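PDB 4RK6: glucose-resistance amylase regulator from Weissella paramesenteroides ATCC 33313, which binds glucose in the cleft of its periplasmic-binding-protein-like fold and probably acts as a LacI-family DNA-binding transcription regulator. Local coordinates for residues Asn115-Tyr120 against Thr238-Asp243; Ser108-Met113 against Ser142-Thr147; Asp119-Met124 against Phe190-Ala195; Gly203-Met208 against Leu219-Ile224; Phe244-Arg249 against Ile268-Glu273. All coordinates share one frame; numbering follows the deposited sequence. Where two conformers were deposited one is given.

Followed from the N terminus, helix 110-123 supplies the first segment of three contacts. Contact 2 closes the shortest of these loops, joining the start of that helix to the start of helix 144-155. Contacts 1 and 3 leave from farther along it, toward strands 238-241 and 192-195, and both cross contact 2 along the chain. Contact 4 is nested in the loop of contact 1 and ties helix 198-210 to strand 220-223, which lies between the strands of contacts 3 and 1 in the sheet. Contact 5 follows in series, setting helix 244-257 on strand 267-275, the neighbour of 238-241. Contacts 1 and 2 both reach the glucose, through Gln242 and Arg145.

Contact 1. Residues Asn115-Tyr120 against Thr238-Asp243; sequences NSIVDY and TTVKQD. With GLC (alpha-D-glucopyranose), chain C.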
# COMPACT_ATOMS: atom_id res chain seq x y z
N ASN A 115 -21.40 10.90 10.83
CA ASN A 115 -22.53 10.83 11.70
C ASN A 115 -22.85 9.39 12.17
O ASN A 115 -23.21 9.19 13.31
CB ASN A 115 -23.74 11.47 11.04
CG ASN A 115 -24.84 11.70 12.01
OD1 ASN A 115 -24.69 12.46 12.97
ND2 ASN A 115 -25.97 11.02 11.80
N SER A 116 -22.65 8.40 11.30
CA SER A 116 -22.84 7.00 11.69
C SER A 116 -21.86 6.62 12.81
O SER A 116 -22.19 5.88 13.69
CB SER A 116 -22.71 6.05 10.50
OG SER A 116 -21.36 5.86 10.09
N ILE A 117 -20.64 7.14 12.75
CA ILE A 117 -19.64 6.75 13.74
C ILE A 117 -19.96 7.40 15.08
O ILE A 117 -19.91 6.76 16.11
CB ILE A 117 -18.21 7.15 13.31
CG1 ILE A 117 -17.83 6.42 12.01
CG2 ILE A 117 -17.23 6.88 14.43
CD1 ILE A 117 -16.57 6.97 11.36
N VAL A 118 -20.29 8.69 15.06
CA VAL A 118 -20.62 9.41 16.27
C VAL A 118 -21.86 8.81 16.90
O VAL A 118 -21.90 8.59 18.11
CB VAL A 118 -20.82 10.91 15.95
CG1 VAL A 118 -21.46 11.63 17.13
CG2 VAL A 118 -19.52 11.56 15.57
N ASP A 119 -22.87 8.49 16.09
CA ASP A 119 -24.08 7.87 16.62
C ASP A 119 -23.80 6.55 17.35
O ASP A 119 -24.31 6.29 18.45
CB ASP A 119 -25.08 7.64 15.50
CG ASP A 119 -26.49 7.60 16.00
OD1 ASP A 119 -26.96 8.59 16.60
OD2 ASP A 119 -27.13 6.55 15.82
N TYR A 120 -22.97 5.72 16.74
CA TYR A 120 -22.56 4.46 17.32
C TYR A 120 -21.78 4.65 18.61
O TYR A 120 -22.06 4.00 19.62
CB TYR A 120 -21.73 3.66 16.29
CG TYR A 120 -21.15 2.41 16.86
CD1 TYR A 120 -21.97 1.40 17.33
CD2 TYR A 120 -19.78 2.22 16.93
CE1 TYR A 120 -21.45 0.23 17.87
CE2 TYR A 120 -19.25 1.07 17.46
CZ TYR A 120 -20.06 0.08 17.92
OH TYR A 120 -19.48 -1.06 18.44
N THR A 238 -12.70 -1.72 14.35
CA THR A 238 -14.04 -1.28 13.94
C THR A 238 -13.83 -0.13 12.96
O THR A 238 -12.96 0.75 13.17
CB THR A 238 -14.84 -0.88 15.17
OG1 THR A 238 -15.04 -2.06 15.97
CG2 THR A 238 -16.20 -0.30 14.80
N THR A 239 -14.58 -0.14 11.86
CA THR A 239 -14.27 0.75 10.76
C THR A 239 -15.52 1.07 9.91
O THR A 239 -16.44 0.23 9.79
CB THR A 239 -13.16 0.13 9.88
OG1 THR A 239 -12.67 1.09 8.95
CG2 THR A 239 -13.64 -1.13 9.13
N VAL A 240 -15.55 2.27 9.34
CA VAL A 240 -16.46 2.56 8.22
C VAL A 240 -15.77 2.17 6.94
O VAL A 240 -14.78 2.79 6.50
CB VAL A 240 -16.94 4.03 8.15
CG1 VAL A 240 -17.70 4.31 6.85
CG2 VAL A 240 -17.82 4.33 9.34
N LYS A 241 -16.27 1.11 6.32
CA LYS A 241 -15.70 0.62 5.10
C LYS A 241 -16.26 1.36 3.89
O LYS A 241 -17.46 1.33 3.66
CB LYS A 241 -15.97 -0.87 4.92
CG LYS A 241 -15.14 -1.46 3.78
CD LYS A 241 -15.32 -2.97 3.72
CE LYS A 241 -14.10 -3.68 3.16
NZ LYS A 241 -13.88 -3.31 1.75
N GLN A 242 -15.38 2.00 3.14
CA GLN A 242 -15.77 2.60 1.85
C GLN A 242 -15.67 1.56 0.76
O GLN A 242 -14.78 0.69 0.77
CB GLN A 242 -14.86 3.77 1.49
CG GLN A 242 -14.83 4.86 2.55
CD GLN A 242 -14.37 6.19 1.97
OE1 GLN A 242 -14.95 6.69 1.01
NE2 GLN A 242 -13.29 6.73 2.50
N ASP A 243 -16.56 1.65 -0.22
CA ASP A 243 -16.50 0.77 -1.35
C ASP A 243 -15.68 1.39 -2.47
O ASP A 243 -16.24 1.92 -3.44
CB ASP A 243 -17.94 0.42 -1.78
CG ASP A 243 -18.01 -0.81 -2.69
OD1 ASP A 243 -16.97 -1.24 -3.22
OD2 ASP A 243 -19.14 -1.32 -2.86
C1 GLC C . -8.60 10.67 1.07
C2 GLC C . -10.02 10.27 0.67
C3 GLC C . -10.87 9.82 1.84
C4 GLC C . -10.08 8.84 2.71
C5 GLC C . -8.83 9.56 3.22
C6 GLC C . -7.96 8.65 4.08
O1 GLC C . -8.67 11.97 1.53
O2 GLC C . -10.69 11.36 0.04
O3 GLC C . -12.01 9.19 1.27
O4 GLC C . -10.88 8.37 3.75
O5 GLC C . -8.01 9.95 2.14
O6 GLC C . -7.51 7.55 3.35
O HOH W 1 -17.14 -2.23 17.57
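The Tyr120 ring presents CE2 to the methyl CG2 of Thr238 at 4.3 Å, an oblique approach. A water joins the polar ends of this pair, 2.8 Å from Tyr120 OH and 2.6 Å from Thr238 OG1, while OG1 also bonds to the backbone N of Arg277. The other flat group, the Gln242 amide, points into the sugar cleft: NE2 donates to glucose O3 over 3.0 Å in a nearly straight bond (175°) and also bonds to Asp225 OD1, and OE1 is held by Ser108 OG. Between these ends, helix 115-120 runs roughly antiparallel to strand 238-241, and the axes of these segments come within 9.7 Å. Val240 CG2, beside its backbone N (chi1 171° for CG1), meets Ile117 CG1 at 3.4 Å, tighter than usual for two carbons, and Ile117 CD1 at 3.6 Å. No direct hydrogen bond crosses the segments, so apolar contact and one water hold this helix-on-sheet packing of the periplasmic-binding-protein-like alpha/beta fold, joining the helix to the strand leading into glucose-binding Gln242.

Contact 2. Residues Ser108-Met113 against Ser142-Thr147; sequences SNEFEM and SSTRRT. With GLC (alpha-D-glucopyranose), chain C.
Glu110 and Arg145 form a side-on, two-nitrogen salt bridge between the first turns of two helices, 110-123 and 144-155, at the sugar cleft of this periplasmic-binding-protein-like fold. Arg145 NE donates to the syn lone pair of Glu110 OE1 over 2.9 Å, almost straight at 177° and in the guanidinium plane; NH2 reaches OE2 less directly, at 144°, and the carboxylate and guanidinium planes stand 38° apart. A bend at chi2 of Glu110 turns its carboxylate to the extended arginine, the two side chains crossing at about a right angle. Apolar contact is slighter: the Thr144 methyl CG2 lies 3.8 Å from Glu110 CB. The selenomethionine Met113 adds a van der Waals contact, oblique to the guanidinium, with CE 3.6 Å from Arg145 NH2. Within segment 108-113, Asn109 is the N-cap of its helix, OD1 accepting from Glu112 N at 3.0 Å. Ligand bonding completes the account. Since Glu110 holds NE and NH2, it probably fixes the rotation of the guanidinium, a second-shell role behind a sugar-binding residue, and may also polarise it. Glucose O4 sits at the guanidinium edge, in plane, receiving one bond from NH1 and one from NH2, each 2.9 Å long.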
# COMPACT_ATOMS: atom_id res chain seq x y z
N SER A 108 -18.14 8.52 -1.26
CA SER A 108 -18.92 8.19 -0.08
C SER A 108 -19.47 9.50 0.46
O SER A 108 -18.82 10.55 0.32
CB SER A 108 -18.04 7.50 0.99
OG SER A 108 -17.47 6.28 0.48
N ASN A 109 -20.61 9.45 1.12
CA ASN A 109 -21.18 10.63 1.74
C ASN A 109 -20.50 10.94 3.06
O ASN A 109 -20.69 10.22 4.04
CB ASN A 109 -22.68 10.47 1.94
CG ASN A 109 -23.36 11.76 2.40
OD1 ASN A 109 -23.13 12.26 3.51
ND2 ASN A 109 -24.24 12.28 1.56
N GLU A 110 -19.73 12.01 3.09
CA GLU A 110 -18.86 12.31 4.23
C GLU A 110 -19.64 12.56 5.53
O GLU A 110 -19.26 12.04 6.57
CB GLU A 110 -17.92 13.48 3.92
CG GLU A 110 -16.76 13.12 3.01
CD GLU A 110 -15.59 12.49 3.75
OE1 GLU A 110 -15.58 12.46 5.01
OE2 GLU A 110 -14.65 12.07 3.07
N PHE A 111 -20.73 13.33 5.48
CA PHE A 111 -21.45 13.56 6.71
C PHE A 111 -22.10 12.28 7.23
O PHE A 111 -22.12 12.04 8.43
CB PHE A 111 -22.48 14.68 6.59
CG PHE A 111 -23.17 14.95 7.89
CD1 PHE A 111 -22.53 15.68 8.89
CD2 PHE A 111 -24.42 14.41 8.15
CE1 PHE A 111 -23.13 15.88 10.11
CE2 PHE A 111 -25.03 14.61 9.38
CZ PHE A 111 -24.38 15.35 10.36
N GLU A 112 -22.67 11.48 6.33
CA GLU A 112 -23.28 10.22 6.74
C GLU A 112 -22.27 9.30 7.40
O GLU A 112 -22.59 8.65 8.42
CB GLU A 112 -23.92 9.53 5.55
CG GLU A 112 -24.83 8.37 5.89
CD GLU A 112 -25.46 7.75 4.65
OE1 GLU A 112 -25.38 6.52 4.50
OE2 GLU A 112 -26.04 8.49 3.82
N MSE A 113 -21.07 9.20 6.81
CA MSE A 113 -20.00 8.37 7.41
C MSE A 113 -19.73 8.83 8.80
O MSE A 113 -19.80 8.04 9.76
CB MSE A 113 -18.68 8.43 6.64
CG MSE A 113 -18.76 7.68 5.32
SE MSE A 113 -16.93 7.35 4.66
CE MSE A 113 -16.56 9.18 4.01
N SER A 142 -11.19 22.44 2.16
CA SER A 142 -12.24 22.27 3.16
C SER A 142 -11.78 21.25 4.20
O SER A 142 -11.19 20.22 3.84
CB SER A 142 -13.52 21.75 2.50
OG SER A 142 -14.00 22.65 1.53
N SER A 143 -12.02 21.56 5.47
CA SER A 143 -11.71 20.64 6.56
C SER A 143 -12.92 19.76 6.81
O SER A 143 -13.54 19.82 7.85
CB SER A 143 -11.32 21.40 7.82
OG SER A 143 -10.58 20.54 8.68
N THR A 144 -13.20 18.89 5.84
CA THR A 144 -14.46 18.18 5.77
C THR A 144 -14.76 17.38 7.03
O THR A 144 -15.84 17.49 7.60
CB THR A 144 -14.45 17.25 4.55
OG1 THR A 144 -14.12 18.02 3.39
CG2 THR A 144 -15.79 16.54 4.37
N ARG A 145 -13.83 16.53 7.44
CA ARG A 145 -14.09 15.65 8.58
C ARG A 145 -14.15 16.37 9.91
O ARG A 145 -15.00 16.08 10.73
CB ARG A 145 -13.09 14.50 8.60
CG ARG A 145 -13.38 13.62 7.40
CD ARG A 145 -12.60 12.32 7.32
NE ARG A 145 -13.10 11.61 6.14
CZ ARG A 145 -12.51 10.58 5.55
NH1 ARG A 145 -11.38 10.06 6.02
NH2 ARG A 145 -13.06 10.08 4.44
N ARG A 146 -13.23 17.30 10.13
CA ARG A 146 -13.28 18.18 11.30
C ARG A 146 -14.66 18.84 11.43
O ARG A 146 -15.29 18.80 12.50
CB ARG A 146 -12.20 19.25 11.15
CG ARG A 146 -12.11 20.26 12.28
CD ARG A 146 -11.36 21.51 11.84
NE ARG A 146 -11.28 22.49 12.93
CZ ARG A 146 -10.20 22.74 13.67
NH1 ARG A 146 -9.04 22.12 13.46
NH2 ARG A 146 -10.26 23.66 14.62
N THR A 147 -15.10 19.46 10.34
CA THR A 147 -16.38 20.15 10.35
C THR A 147 -17.56 19.20 10.58
O THR A 147 -18.44 19.48 11.39
CB THR A 147 -16.52 21.01 9.09
OG1 THR A 147 -15.60 22.09 9.23
CG2 THR A 147 -17.92 21.54 8.95
C1 GLC C . -8.60 10.67 1.07
C2 GLC C . -10.02 10.27 0.67
C3 GLC C . -10.87 9.82 1.84
C4 GLC C . -10.08 8.84 2.71
C5 GLC C . -8.83 9.56 3.22
C6 GLC C . -7.96 8.65 4.08
O1 GLC C . -8.67 11.97 1.53
O2 GLC C . -10.69 11.36 0.04
O3 GLC C . -12.01 9.19 1.27
O4 GLC C . -10.88 8.37 3.75
O5 GLC C . -8.01 9.95 2.14
O6 GLC C . -7.51 7.55 3.35

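Contact 3. Residues Asp119-Met124 against Phe190-Ala195; sequences DYLIDM and FTAAIA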
# COMPACT_ATOMS: atom_id res chain seq x y z
N ASP A 119 -22.87 8.49 16.09
CA ASP A 119 -24.08 7.87 16.62
C ASP A 119 -23.80 6.55 17.35
O ASP A 119 -24.31 6.29 18.45
CB ASP A 119 -25.08 7.64 15.50
CG ASP A 119 -26.49 7.60 16.00
OD1 ASP A 119 -26.96 8.59 16.60
OD2 ASP A 119 -27.13 6.55 15.82
N TYR A 120 -22.97 5.72 16.74
CA TYR A 120 -22.56 4.46 17.32
C TYR A 120 -21.78 4.65 18.61
O TYR A 120 -22.06 4.00 19.62
CB TYR A 120 -21.73 3.66 16.29
CG TYR A 120 -21.15 2.41 16.86
CD1 TYR A 120 -21.97 1.40 17.33
CD2 TYR A 120 -19.78 2.22 16.93
CE1 TYR A 120 -21.45 0.23 17.87
CE2 TYR A 120 -19.25 1.07 17.46
CZ TYR A 120 -20.06 0.08 17.92
OH TYR A 120 -19.48 -1.06 18.44
N LEU A 121 -20.79 5.54 18.59
CA LEU A 121 -19.99 5.73 19.79
C LEU A 121 -20.82 6.26 20.97
O LEU A 121 -20.63 5.82 22.09
CB LEU A 121 -18.81 6.67 19.52
CG LEU A 121 -17.68 6.03 18.69
CD1 LEU A 121 -16.61 7.06 18.35
CD2 LEU A 121 -17.06 4.85 19.38
N ILE A 122 -21.73 7.18 20.69
CA ILE A 122 -22.63 7.71 21.73
C ILE A 122 -23.59 6.61 22.23
O ILE A 122 -23.83 6.49 23.43
CB ILE A 122 -23.40 8.95 21.22
CG1 ILE A 122 -22.41 10.12 21.08
CG2 ILE A 122 -24.58 9.31 22.13
CD1 ILE A 122 -23.01 11.29 20.35
N ASP A 123 -24.12 5.80 21.32
CA ASP A 123 -24.93 4.62 21.70
C ASP A 123 -24.14 3.65 22.61
O ASP A 123 -24.72 3.00 23.47
CB ASP A 123 -25.42 3.88 20.46
CG ASP A 123 -26.59 4.56 19.75
OD1 ASP A 123 -27.12 5.56 20.27
OD2 ASP A 123 -26.97 4.09 18.66
N MSE A 124 -22.83 3.57 22.40
CA MSE A 124 -21.96 2.71 23.20
C MSE A 124 -21.50 3.38 24.47
O MSE A 124 -20.69 2.82 25.20
CB MSE A 124 -20.76 2.27 22.35
CG MSE A 124 -21.11 1.37 21.18
SE MSE A 124 -21.85 -0.37 21.71
CE MSE A 124 -20.11 -1.26 22.03
N PHE A 190 -10.43 11.99 26.53
CA PHE A 190 -11.45 11.33 25.74
C PHE A 190 -11.36 9.81 25.88
O PHE A 190 -10.29 9.25 26.12
CB PHE A 190 -11.32 11.72 24.26
CG PHE A 190 -9.91 11.69 23.73
CD1 PHE A 190 -9.38 10.53 23.19
CD2 PHE A 190 -9.11 12.84 23.76
CE1 PHE A 190 -8.09 10.51 22.71
CE2 PHE A 190 -7.83 12.82 23.26
CZ PHE A 190 -7.30 11.65 22.74
N THR A 191 -12.50 9.16 25.70
CA THR A 191 -12.60 7.71 25.85
C THR A 191 -12.60 6.96 24.51
O THR A 191 -12.46 5.73 24.49
CB THR A 191 -13.86 7.30 26.64
OG1 THR A 191 -15.05 7.74 25.95
CG2 THR A 191 -13.81 7.90 28.05
N ALA A 192 -12.82 7.71 23.43
CA ALA A 192 -12.87 7.17 22.07
C ALA A 192 -12.23 8.14 21.11
O ALA A 192 -12.26 9.36 21.30
CB ALA A 192 -14.30 6.90 21.65
N ALA A 193 -11.62 7.58 20.08
CA ALA A 193 -11.02 8.35 19.02
C ALA A 193 -11.53 7.85 17.67
O ALA A 193 -11.63 6.66 17.43
CB ALA A 193 -9.50 8.22 19.08
N ILE A 194 -11.92 8.80 16.83
CA ILE A 194 -12.30 8.52 15.46
C ILE A 194 -11.07 8.83 14.62
O ILE A 194 -10.60 9.96 14.57
CB ILE A 194 -13.48 9.38 15.00
CG1 ILE A 194 -14.70 9.08 15.88
CG2 ILE A 194 -13.79 9.11 13.55
CD1 ILE A 194 -15.90 9.97 15.66
N ALA A 195 -10.54 7.81 13.96
CA ALA A 195 -9.32 7.96 13.17
C ALA A 195 -9.67 8.23 11.72
O ALA A 195 -10.43 7.47 11.13
CB ALA A 195 -8.51 6.67 13.30
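Helix 119-123 passes beside strand 192-195 with its nearest CA pair, Leu121 and Ala192, 7.6 Å apart, and no hydrogen bond joins the two backbones. Within 119-124, Leu121 alone reaches the strand segment. Its CG lies anti to the carbonyl carbon (chi1 -74°), which directs the forked end at the strand, and the two methyls divide the work. Leu121 CD1 lies 3.7 Å from Ile194 CG1 and 4.0 Å from Ile194 CD1, and also 4.0 Å from Ala192 CB. Leu121 CD2 stays with alanine, 4.1 Å from Ala192 CB. Ala192 and Ile194 are alternate residues of the strand, as expected for side chains on one sheet face, whereas the CB of Ala193 between them points away from the helix. This is the helix-on-sheet layering of a periplasmic-binding-protein-like alpha/beta domain, in which helix 110-123 lies over parallel strands. Leu121 also touches Ile129 and Val222, which belong to the strands flanking 192-195 in the sheet. Ile194 also packs against Met114, Ile117 and Val118 of the helix.

Contact 4. Residues Gly203-Met208 against Leu219-Ile224; sequences GLINAM and LSIVTI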
# COMPACT_ATOMS: atom_id res chain seq x y z
N GLY A 203 -1.69 3.45 14.52
CA GLY A 203 -0.76 4.28 15.33
C GLY A 203 -1.25 4.41 16.74
O GLY A 203 -0.48 4.29 17.68
N LEU A 204 -2.54 4.65 16.89
CA LEU A 204 -3.16 4.74 18.20
C LEU A 204 -3.04 3.42 18.99
O LEU A 204 -2.69 3.42 20.18
CB LEU A 204 -4.64 5.06 18.04
CG LEU A 204 -4.95 6.52 17.65
CD1 LEU A 204 -6.37 6.60 17.12
CD2 LEU A 204 -4.79 7.41 18.87
N ILE A 205 -3.31 2.30 18.33
CA ILE A 205 -3.19 1.00 18.98
C ILE A 205 -1.76 0.80 19.51
O ILE A 205 -1.56 0.41 20.67
CB ILE A 205 -3.55 -0.14 18.01
CG1 ILE A 205 -5.06 -0.21 17.82
CG2 ILE A 205 -2.99 -1.47 18.53
CD1 ILE A 205 -5.46 -1.23 16.78
N ASN A 206 -0.78 1.08 18.67
CA ASN A 206 0.60 0.86 19.07
C ASN A 206 1.05 1.81 20.17
O ASN A 206 1.81 1.40 21.03
CB ASN A 206 1.55 0.91 17.86
CG ASN A 206 1.52 -0.37 17.07
OD1 ASN A 206 0.85 -1.32 17.45
ND2 ASN A 206 2.25 -0.42 15.98
N ALA A 207 0.59 3.07 20.13
CA ALA A 207 1.00 4.02 21.16
C ALA A 207 0.46 3.53 22.49
O ALA A 207 1.17 3.55 23.51
CB ALA A 207 0.49 5.42 20.86
N MSE A 208 -0.78 3.05 22.50
CA MSE A 208 -1.36 2.55 23.76
C MSE A 208 -0.59 1.35 24.24
O MSE A 208 -0.18 1.30 25.44
CB MSE A 208 -2.85 2.21 23.64
CG MSE A 208 -3.76 3.37 23.20
SE MSE A 208 -3.58 5.04 24.27
CE MSE A 208 -4.55 4.31 25.80
N LEU A 219 -8.98 2.93 25.52
CA LEU A 219 -9.33 3.83 24.41
C LEU A 219 -10.05 3.04 23.34
O LEU A 219 -9.50 2.06 22.84
CB LEU A 219 -8.09 4.47 23.76
CG LEU A 219 -8.38 5.39 22.57
CD1 LEU A 219 -9.14 6.63 23.01
CD2 LEU A 219 -7.10 5.77 21.81
N SER A 220 -11.28 3.45 23.01
CA SER A 220 -12.01 2.89 21.89
C SER A 220 -11.62 3.60 20.59
O SER A 220 -11.33 4.80 20.59
CB SER A 220 -13.52 3.02 22.15
OG SER A 220 -13.95 2.11 23.16
N ILE A 221 -11.62 2.87 19.46
CA ILE A 221 -11.22 3.44 18.19
C ILE A 221 -12.17 2.98 17.10
O ILE A 221 -12.53 1.80 17.05
CB ILE A 221 -9.77 3.04 17.78
CG1 ILE A 221 -8.74 3.45 18.82
CG2 ILE A 221 -9.38 3.64 16.44
CD1 ILE A 221 -7.39 2.80 18.57
N VAL A 222 -12.56 3.92 16.25
CA VAL A 222 -13.22 3.61 14.98
C VAL A 222 -12.44 4.31 13.88
O VAL A 222 -12.11 5.50 13.99
CB VAL A 222 -14.70 4.04 14.92
CG1 VAL A 222 -15.29 3.71 13.55
CG2 VAL A 222 -15.51 3.37 16.02
N THR A 223 -12.12 3.60 12.80
CA THR A 223 -11.41 4.21 11.66
C THR A 223 -12.32 4.41 10.46
O THR A 223 -13.38 3.81 10.36
CB THR A 223 -10.19 3.40 11.17
OG1 THR A 223 -10.63 2.29 10.38
CG2 THR A 223 -9.34 2.92 12.29
N ILE A 224 -11.87 5.26 9.55
CA ILE A 224 -12.51 5.45 8.26
C ILE A 224 -11.63 4.89 7.17
O ILE A 224 -10.46 5.25 7.07
CB ILE A 224 -12.78 6.94 7.98
CG1 ILE A 224 -13.83 7.43 8.96
CG2 ILE A 224 -13.24 7.10 6.52
CD1 ILE A 224 -13.96 8.94 9.02
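Ile221 CD1 makes the shortest contact with helix 203-208, lying 3.6 Å from Leu204 CB and 3.9 Å from Ile205 CG1. It therefore sits against two consecutive helix residues, and Leu204 CD1 lies at 4.2 Å from the same methyl. Leu219 forms the second apolar patch. Its CD2 meets Leu204 CD2 at 4.1 Å, the two side chains crossing at about a right angle, while its CB receives CE of the selenomethionine Met208, also at 4.1 Å. Met208 folds over to do this, bent at both chi2 (-53°) and chi3 (-75°). Leu204 thus touches both Ile221 and Leu219, whereas Met208, one helical turn on, meets Leu219 alone. The arrangement belongs to a beta-alpha-beta unit: strand 192-195 leads into helix 198-210, and the chain returns through strand 220-223, parallel to the first and next to it. Farther out, Leu204 also packs on Ala193 of that first strand and on Ser178 and Val179 of helix 172-182. Backbone bonds of Ser220 and Val222 with Ala193 hold the two strands side by side beneath the helix. On the far flank, Asn206 ND2 donates to Ile232 O of the second subunit.

Contact 5. Residues Phe244-Arg249 against Ile268-Glu273; sequences FPEIGR and IYIPTE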
# COMPACT_ATOMS: atom_id res chain seq x y z
N PHE A 244 -14.35 1.40 -2.32
CA PHE A 244 -13.49 2.10 -3.26
C PHE A 244 -13.59 1.55 -4.68
O PHE A 244 -13.60 2.30 -5.64
CB PHE A 244 -12.02 2.12 -2.81
CG PHE A 244 -11.79 2.94 -1.58
CD1 PHE A 244 -12.02 4.32 -1.59
CD2 PHE A 244 -11.37 2.35 -0.39
CE1 PHE A 244 -11.82 5.08 -0.45
CE2 PHE A 244 -11.17 3.12 0.76
CZ PHE A 244 -11.39 4.48 0.72
N PRO A 245 -13.65 0.22 -4.83
CA PRO A 245 -13.78 -0.25 -6.20
C PRO A 245 -15.09 0.21 -6.83
O PRO A 245 -15.06 0.55 -8.02
CB PRO A 245 -13.70 -1.79 -6.08
CG PRO A 245 -13.06 -2.03 -4.74
CD PRO A 245 -13.51 -0.89 -3.86
N GLU A 246 -16.18 0.27 -6.07
CA GLU A 246 -17.46 0.74 -6.62
C GLU A 246 -17.35 2.22 -7.02
O GLU A 246 -17.82 2.62 -8.09
CB GLU A 246 -18.60 0.49 -5.66
CG GLU A 246 -19.95 0.97 -6.19
CD GLU A 246 -20.49 0.14 -7.34
OE1 GLU A 246 -19.84 -0.83 -7.80
OE2 GLU A 246 -21.62 0.49 -7.76
N ILE A 247 -16.68 3.02 -6.19
CA ILE A 247 -16.42 4.42 -6.58
C ILE A 247 -15.73 4.50 -7.94
O ILE A 247 -16.14 5.28 -8.79
CB ILE A 247 -15.63 5.17 -5.47
CG1 ILE A 247 -16.49 5.30 -4.23
CG2 ILE A 247 -15.15 6.53 -5.97
CD1 ILE A 247 -15.71 5.64 -2.96
N GLY A 248 -14.71 3.68 -8.15
CA GLY A 248 -14.00 3.64 -9.42
C GLY A 248 -14.91 3.19 -10.56
O GLY A 248 -14.96 3.82 -11.62
N ARG A 249 -15.65 2.09 -10.36
CA ARG A 249 -16.53 1.60 -11.44
C ARG A 249 -17.58 2.64 -11.85
O ARG A 249 -17.83 2.85 -13.05
CB ARG A 249 -17.25 0.32 -11.01
CG ARG A 249 -16.36 -0.90 -10.90
CD ARG A 249 -17.20 -2.17 -10.77
NE ARG A 249 -17.84 -2.27 -9.46
CZ ARG A 249 -17.28 -2.79 -8.36
NH1 ARG A 249 -16.05 -3.30 -8.39
NH2 ARG A 249 -17.96 -2.82 -7.24
N ILE A 268 -22.65 11.62 -7.10
CA ILE A 268 -23.21 10.29 -6.84
C ILE A 268 -22.56 9.77 -5.55
O ILE A 268 -21.34 9.74 -5.45
CB ILE A 268 -22.94 9.34 -7.99
CG1 ILE A 268 -23.66 9.86 -9.25
CG2 ILE A 268 -23.44 7.94 -7.65
CD1 ILE A 268 -23.17 9.21 -10.53
N TYR A 269 -23.41 9.44 -4.58
CA TYR A 269 -22.95 8.93 -3.29
C TYR A 269 -22.99 7.42 -3.31
O TYR A 269 -24.00 6.82 -3.72
CB TYR A 269 -23.80 9.48 -2.14
CG TYR A 269 -23.63 10.96 -1.92
CD1 TYR A 269 -22.42 11.49 -1.52
CD2 TYR A 269 -24.69 11.84 -2.15
CE1 TYR A 269 -22.25 12.85 -1.35
CE2 TYR A 269 -24.54 13.20 -1.97
CZ TYR A 269 -23.32 13.70 -1.56
OH TYR A 269 -23.15 15.04 -1.39
N ILE A 270 -21.87 6.82 -2.89
CA ILE A 270 -21.74 5.39 -2.81
C ILE A 270 -21.90 4.99 -1.33
O ILE A 270 -21.26 5.57 -0.44
CB ILE A 270 -20.37 4.94 -3.39
CG1 ILE A 270 -20.19 5.48 -4.81
CG2 ILE A 270 -20.22 3.42 -3.32
CD1 ILE A 270 -21.21 5.02 -5.84
N PRO A 271 -22.79 4.03 -1.05
CA PRO A 271 -23.05 3.63 0.33
C PRO A 271 -21.81 3.09 1.04
O PRO A 271 -20.93 2.55 0.40
CB PRO A 271 -24.05 2.47 0.20
CG PRO A 271 -24.49 2.45 -1.22
CD PRO A 271 -23.40 3.08 -2.02
N THR A 272 -21.81 3.25 2.36
CA THR A 272 -20.79 2.67 3.23
C THR A 272 -21.47 1.86 4.31
O THR A 272 -22.70 1.81 4.41
CB THR A 272 -19.91 3.75 3.90
OG1 THR A 272 -20.69 4.51 4.83
CG2 THR A 272 -19.31 4.64 2.88
N GLU A 273 -20.67 1.24 5.15
CA GLU A 273 -21.21 0.44 6.22
C GLU A 273 -20.19 0.42 7.35
O GLU A 273 -18.98 0.46 7.09
CB GLU A 273 -21.45 -0.97 5.74
CG GLU A 273 -20.21 -1.65 5.16
CD GLU A 273 -20.55 -2.88 4.32
OE1 GLU A 273 -21.73 -3.03 3.90
OE2 GLU A 273 -19.62 -3.69 4.08
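Ile247 and Ile270 make the close part of this contact, CG1 against CG1 at 3.7 Å, where the nearest CA pair is 6.6 Å apart. Ile270 divides its branches: CG1 goes to Ile247, while CG2, anti to the backbone N, meets Glu246 CG at 3.8 Å. The isoleucine side is buried and extends onto Val106 and Ile250. Glu246 belongs to the partly exposed side, where only its aliphatic carbons touch the strand. Its chain bends at chi2 (70°), and the carboxylate turns back to its own helix, OE1 taking bonds from Arg249 NE at 3.0 Å and Arg249 NH2 at 2.8 Å. Both N-H...O angles fall well short of straight, 133° and 137°, as two donors share one oxygen. Arg249 NH1 has a further salt bridge to Glu34. The arrangement is helix-on-strand packing in a periplasmic-binding-protein-like alpha/beta fold: the first turns of helix 244-257 rest on strand 267-275, with the Ile247 side chain about 7 Å from the bound glucose at the nearest atoms.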